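Local coordinates for small ribosomal subunit protein uS8 (Aquifex aeolicus, PDB 3RF2), which probably binds directly to the central domain of 16S rRNA as a primary binder and helps coordinate assembly of the platform of the 30S subunit, at residues A[134-145]-A[159-168]. Residues are numbered along the deposited sequence; the frame is centred on the assembly and turned at random.
Sequences KRGLGIAIVSTD and KGGEVIAFVW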
loop_
_atom_site.group_PDB
_atom_site.type_symbol
_atom_site.label_atom_id
_atom_site.label_comp_id
_atom_site.label_asym_id
_atom_site.label_seq_id
_atom_site.Cartn_x
_atom_site.Cartn_y
_atom_site.Cartn_z
ATOM N N LYS A 134 -6.793 -10.806 13.551
ATOM C CA LYS A 134 -7.174 -12.193 13.215
ATOM C C LYS A 134 -6.360 -13.243 13.985
ATOM O O LYS A 134 -5.718 -14.110 13.380
ATOM C CB LYS A 134 -7.017 -12.471 11.712
ATOM C CG LYS A 134 -7.848 -11.606 10.799
ATOM C CD LYS A 134 -9.320 -11.910 10.906
ATOM C CE LYS A 134 -10.134 -10.765 10.309
ATOM N NZ LYS A 134 -11.591 -10.873 10.602
ATOM N N ARG A 135 -6.356 -13.139 15.307
ATOM C CA ARG A 135 -5.644 -14.084 16.161
ATOM C C ARG A 135 -4.136 -14.100 15.942
ATOM O O ARG A 135 -3.462 -15.054 16.322
ATOM C CB ARG A 135 -6.208 -15.492 15.989
ATOM C CG ARG A 135 -7.708 -15.588 16.214
ATOM C CD ARG A 135 -8.081 -16.988 16.674
ATOM N NE ARG A 135 -9.523 -17.154 16.847
ATOM C CZ ARG A 135 -10.288 -17.932 16.085
ATOM N NH1 ARG A 135 -9.750 -18.627 15.088
ATOM N NH2 ARG A 135 -11.591 -18.023 16.325
ATOM N N GLY A 136 -3.611 -13.043 15.332
ATOM C CA GLY A 136 -2.187 -12.943 15.064
ATOM C C GLY A 136 -1.780 -13.499 13.707
ATOM O O GLY A 136 -0.591 -13.570 13.392
ATOM N N LEU A 137 -2.767 -13.902 12.912
ATOM C CA LEU A 137 -2.537 -14.350 11.542
ATOM C C LEU A 137 -2.555 -13.204 10.551
ATOM O O LEU A 137 -2.042 -13.343 9.440
ATOM C CB LEU A 137 -3.599 -15.365 11.125
ATOM C CG LEU A 137 -3.519 -16.725 11.817
ATOM C CD1 LEU A 137 -4.309 -17.770 11.042
ATOM C CD2 LEU A 137 -2.074 -17.135 11.931
ATOM N N GLY A 138 -3.173 -12.086 10.943
ATOM C CA GLY A 138 -3.136 -10.864 10.164
ATOM C C GLY A 138 -2.134 -9.905 10.791
ATOM O O GLY A 138 -1.389 -10.275 11.701
ATOM N N ILE A 139 -2.097 -8.671 10.312
ATOM C CA ILE A 139 -1.200 -7.689 10.899
ATOM C C ILE A 139 -1.882 -6.365 11.121
ATOM O O ILE A 139 -2.821 -6.006 10.413
ATOM C CB ILE A 139 0.009 -7.395 10.000
ATOM C CG1 ILE A 139 -0.434 -6.754 8.688
ATOM C CG2 ILE A 139 0.833 -8.660 9.737
ATOM C CD1 ILE A 139 0.751 -6.396 7.764
ATOM N N ALA A 140 -1.393 -5.637 12.119
ATOM C CA ALA A 140 -1.672 -4.224 12.224
ATOM C C ALA A 140 -0.429 -3.539 11.717
ATOM O O ALA A 140 0.689 -3.976 12.002
ATOM C CB ALA A 140 -1.943 -3.819 13.666
ATOM N N ILE A 141 -0.617 -2.477 10.948
ATOM C CA ILE A 141 0.504 -1.632 10.584
ATOM C C ILE A 141 0.492 -0.407 11.496
ATOM O O ILE A 141 -0.517 0.295 11.581
ATOM C CB ILE A 141 0.425 -1.210 9.103
ATOM C CG1 ILE A 141 0.586 -2.449 8.205
ATOM C CG2 ILE A 141 1.474 -0.159 8.816
ATOM C CD1 ILE A 141 0.223 -2.219 6.762
ATOM N N VAL A 142 1.607 -0.168 12.183
ATOM C CA VAL A 142 1.669 0.842 13.226
ATOM C C VAL A 142 2.802 1.833 13.027
ATOM O O VAL A 142 3.948 1.445 12.794
ATOM C CB VAL A 142 1.841 0.202 14.617
ATOM C CG1 VAL A 142 0.686 -0.764 14.911
ATOM C CG2 VAL A 142 3.151 -0.524 14.697
ATOM N N SER A 143 2.482 3.120 13.149
ATOM C CA SER A 143 3.495 4.163 13.055
ATOM C C SER A 143 4.114 4.423 14.421
ATOM O O SER A 143 3.463 4.981 15.305
ATOM C CB SER A 143 2.883 5.448 12.506
ATOM O OG SER A 143 3.841 6.491 12.486
ATOM N N THR A 144 5.367 4.005 14.590
ATOM C CA THR A 144 6.048 4.134 15.864
ATOM C C THR A 144 7.087 5.240 15.787
ATOM O O THR A 144 7.304 5.830 14.727
ATOM C CB THR A 144 6.797 2.847 16.240
ATOM O OG1 THR A 144 8.087 2.853 15.617
ATOM C CG2 THR A 144 6.028 1.621 15.798
ATOM N N ASP A 145 7.742 5.526 16.905
ATOM C CA ASP A 145 8.789 6.538 16.868
ATOM C C ASP A 145 10.077 5.920 16.311
ATOM O O ASP A 145 11.137 6.548 16.307
ATOM C CB ASP A 145 9.016 7.170 18.249
ATOM C CG ASP A 145 9.634 6.205 19.254
ATOM O OD1 ASP A 145 9.986 5.064 18.880
ATOM O OD2 ASP A 145 9.786 6.601 20.428
ATOM N N LYS A 159 7.489 -1.242 21.752
ATOM C CA LYS A 159 7.063 0.095 21.382
ATOM C C LYS A 159 5.558 0.211 21.152
ATOM O O LYS A 159 4.869 -0.786 20.911
ATOM C CB LYS A 159 7.840 0.583 20.159
ATOM C CG LYS A 159 9.313 0.813 20.455
ATOM C CD LYS A 159 10.007 1.599 19.357
ATOM C CE LYS A 159 11.431 1.952 19.767
ATOM N NZ LYS A 159 11.462 2.696 21.062
ATOM N N GLY A 160 5.065 1.442 21.251
ATOM C CA GLY A 160 3.698 1.763 20.907
ATOM C C GLY A 160 3.668 2.621 19.661
ATOM O O GLY A 160 4.701 2.848 19.028
ATOM N N GLY A 161 2.487 3.099 19.294
ATOM C CA GLY A 161 2.371 3.890 18.089
ATOM C C GLY A 161 0.960 4.031 17.574
ATOM O O GLY A 161 0.015 3.476 18.139
ATOM N N GLU A 162 0.817 4.776 16.484
ATOM C CA GLU A 162 -0.478 4.964 15.866
ATOM C C GLU A 162 -0.834 3.755 15.011
ATOM O O GLU A 162 -0.019 3.272 14.227
ATOM C CB GLU A 162 -0.482 6.232 15.024
ATOM C CG GLU A 162 -1.844 6.577 14.439
ATOM C CD GLU A 162 -1.816 7.864 13.632
ATOM O OE1 GLU A 162 -0.705 8.274 13.223
ATOM O OE2 GLU A 162 -2.898 8.462 13.414
ATOM N N VAL A 163 -2.054 3.260 15.167
ATOM C CA VAL A 163 -2.475 2.099 14.407
ATOM C C VAL A 163 -3.075 2.554 13.100
ATOM O O VAL A 163 -4.224 3.006 13.050
ATOM C CB VAL A 163 -3.513 1.252 15.147
ATOM C CG1 VAL A 163 -3.794 -0.025 14.361
ATOM C CG2 VAL A 163 -3.043 0.936 16.576
ATOM N N ILE A 164 -2.292 2.422 12.035
ATOM C CA ILE A 164 -2.727 2.881 10.726
ATOM C C ILE A 164 -3.737 1.954 10.077
ATOM O O ILE A 164 -4.673 2.428 9.427
ATOM C CB ILE A 164 -1.527 3.080 9.768
ATOM C CG1 ILE A 164 -0.543 4.087 10.350
ATOM C CG2 ILE A 164 -2.004 3.560 8.408
ATOM C CD1 ILE A 164 0.682 4.276 9.497
ATOM N N ALA A 165 -3.559 0.638 10.244
ATOM C CA ALA A 165 -4.375 -0.299 9.472
ATOM C C ALA A 165 -4.344 -1.733 9.998
ATOM O O ALA A 165 -3.387 -2.150 10.641
ATOM C CB ALA A 165 -3.901 -0.283 7.996
ATOM N N PHE A 166 -5.395 -2.482 9.682
ATOM C CA PHE A 166 -5.418 -3.931 9.844
ATOM C C PHE A 166 -5.347 -4.570 8.464
ATOM O O PHE A 166 -6.010 -4.128 7.543
ATOM C CB PHE A 166 -6.720 -4.384 10.508
ATOM C CG PHE A 166 -6.749 -4.191 11.997
ATOM C CD1 PHE A 166 -5.815 -3.388 12.630
ATOM C CD2 PHE A 166 -7.706 -4.843 12.770
ATOM C CE1 PHE A 166 -5.835 -3.230 14.010
ATOM C CE2 PHE A 166 -7.736 -4.684 14.142
ATOM C CZ PHE A 166 -6.795 -3.871 14.763
ATOM N N VAL A 167 -4.550 -5.620 8.325
ATOM C CA VAL A 167 -4.451 -6.313 7.052
ATOM C C VAL A 167 -4.490 -7.794 7.322
ATOM O O VAL A 167 -3.859 -8.260 8.276
ATOM C CB VAL A 167 -3.131 -5.997 6.347
ATOM C CG1 VAL A 167 -3.127 -6.568 4.902
ATOM C CG2 VAL A 167 -2.858 -4.513 6.367
ATOM N N TRP A 168 -5.204 -8.545 6.490
ATOM C CA TRP A 168 -5.211 -10.005 6.632
ATOM C C TRP A 168 -5.569 -10.733 5.336
ATOM O O TRP A 168 -5.833 -10.084 4.317
ATOM C CB TRP A 168 -6.136 -10.434 7.782
ATOM C CG TRP A 168 -7.614 -10.239 7.532
ATOM C CD1 TRP A 168 -8.496 -11.182 7.073
ATOM C CD2 TRP A 168 -8.385 -9.053 7.766
ATOM N NE1 TRP A 168 -9.764 -10.652 7.004
ATOM C CE2 TRP A 168 -9.725 -9.347 7.416
ATOM C CE3 TRP A 168 -8.077 -7.769 8.233
ATOM C CZ2 TRP A 168 -10.748 -8.406 7.505
ATOM C CZ3 TRP A 168 -9.101 -6.823 8.324
ATOM C CH2 TRP A 168 -10.417 -7.148 7.955
#
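A classic beta bulge interrupts the antiparallel pairing of strand 139-144 with strand 161-167, placing both Ile164 and Ala165 opposite Ile141. Ile141 O takes two bonds there, from Ile164 N at 2.8 Å and a weak one from Ala165 N. Beyond the bulge the ladder runs on in both directions: Ile139 and Val167 exchange two backbone bonds, and Ser143 and Glu162 do the same. Gly161 lies against Thr144, where a side chain would run into Ser143 O. Ile139 and Val167 lie side by side, CG1 of the former 3.7 Å from CB of the latter, while Ile141, on the same face, meets Val167 diagonally, its CD1 3.9 Å from CG2. On the other face, Ala140 CB meets CE1 of the Phe166 ring at 4.0 Å. At the carboxyl terminus Lys134 lies over one face of the Trp168 indole. A bend at chi2 (-69°) lets its chain follow the ring, with CE 3.3 Å above the centroid of the five-membered ring in a CH-pi contact and NZ off-centre in a cation-pi contact. Were Trp168 replaced by an alanine, the Lys134 chain would probably lose the ring face it lies on and its ammonium the pi partner. At the far end Asp145 OD1 and Lys159 NZ form a salt bridge of 3.5 Å. Ile141 and Ile164 pack on Ile36 of helix 31-43, and Ala165 touches Phe11 of helix 6-19, joining the sheet to the helices. Strand 113-115 meets Phe166, Val167 and Trp168, and Val142 pairs through its backbone with Met149 of strand 149-150.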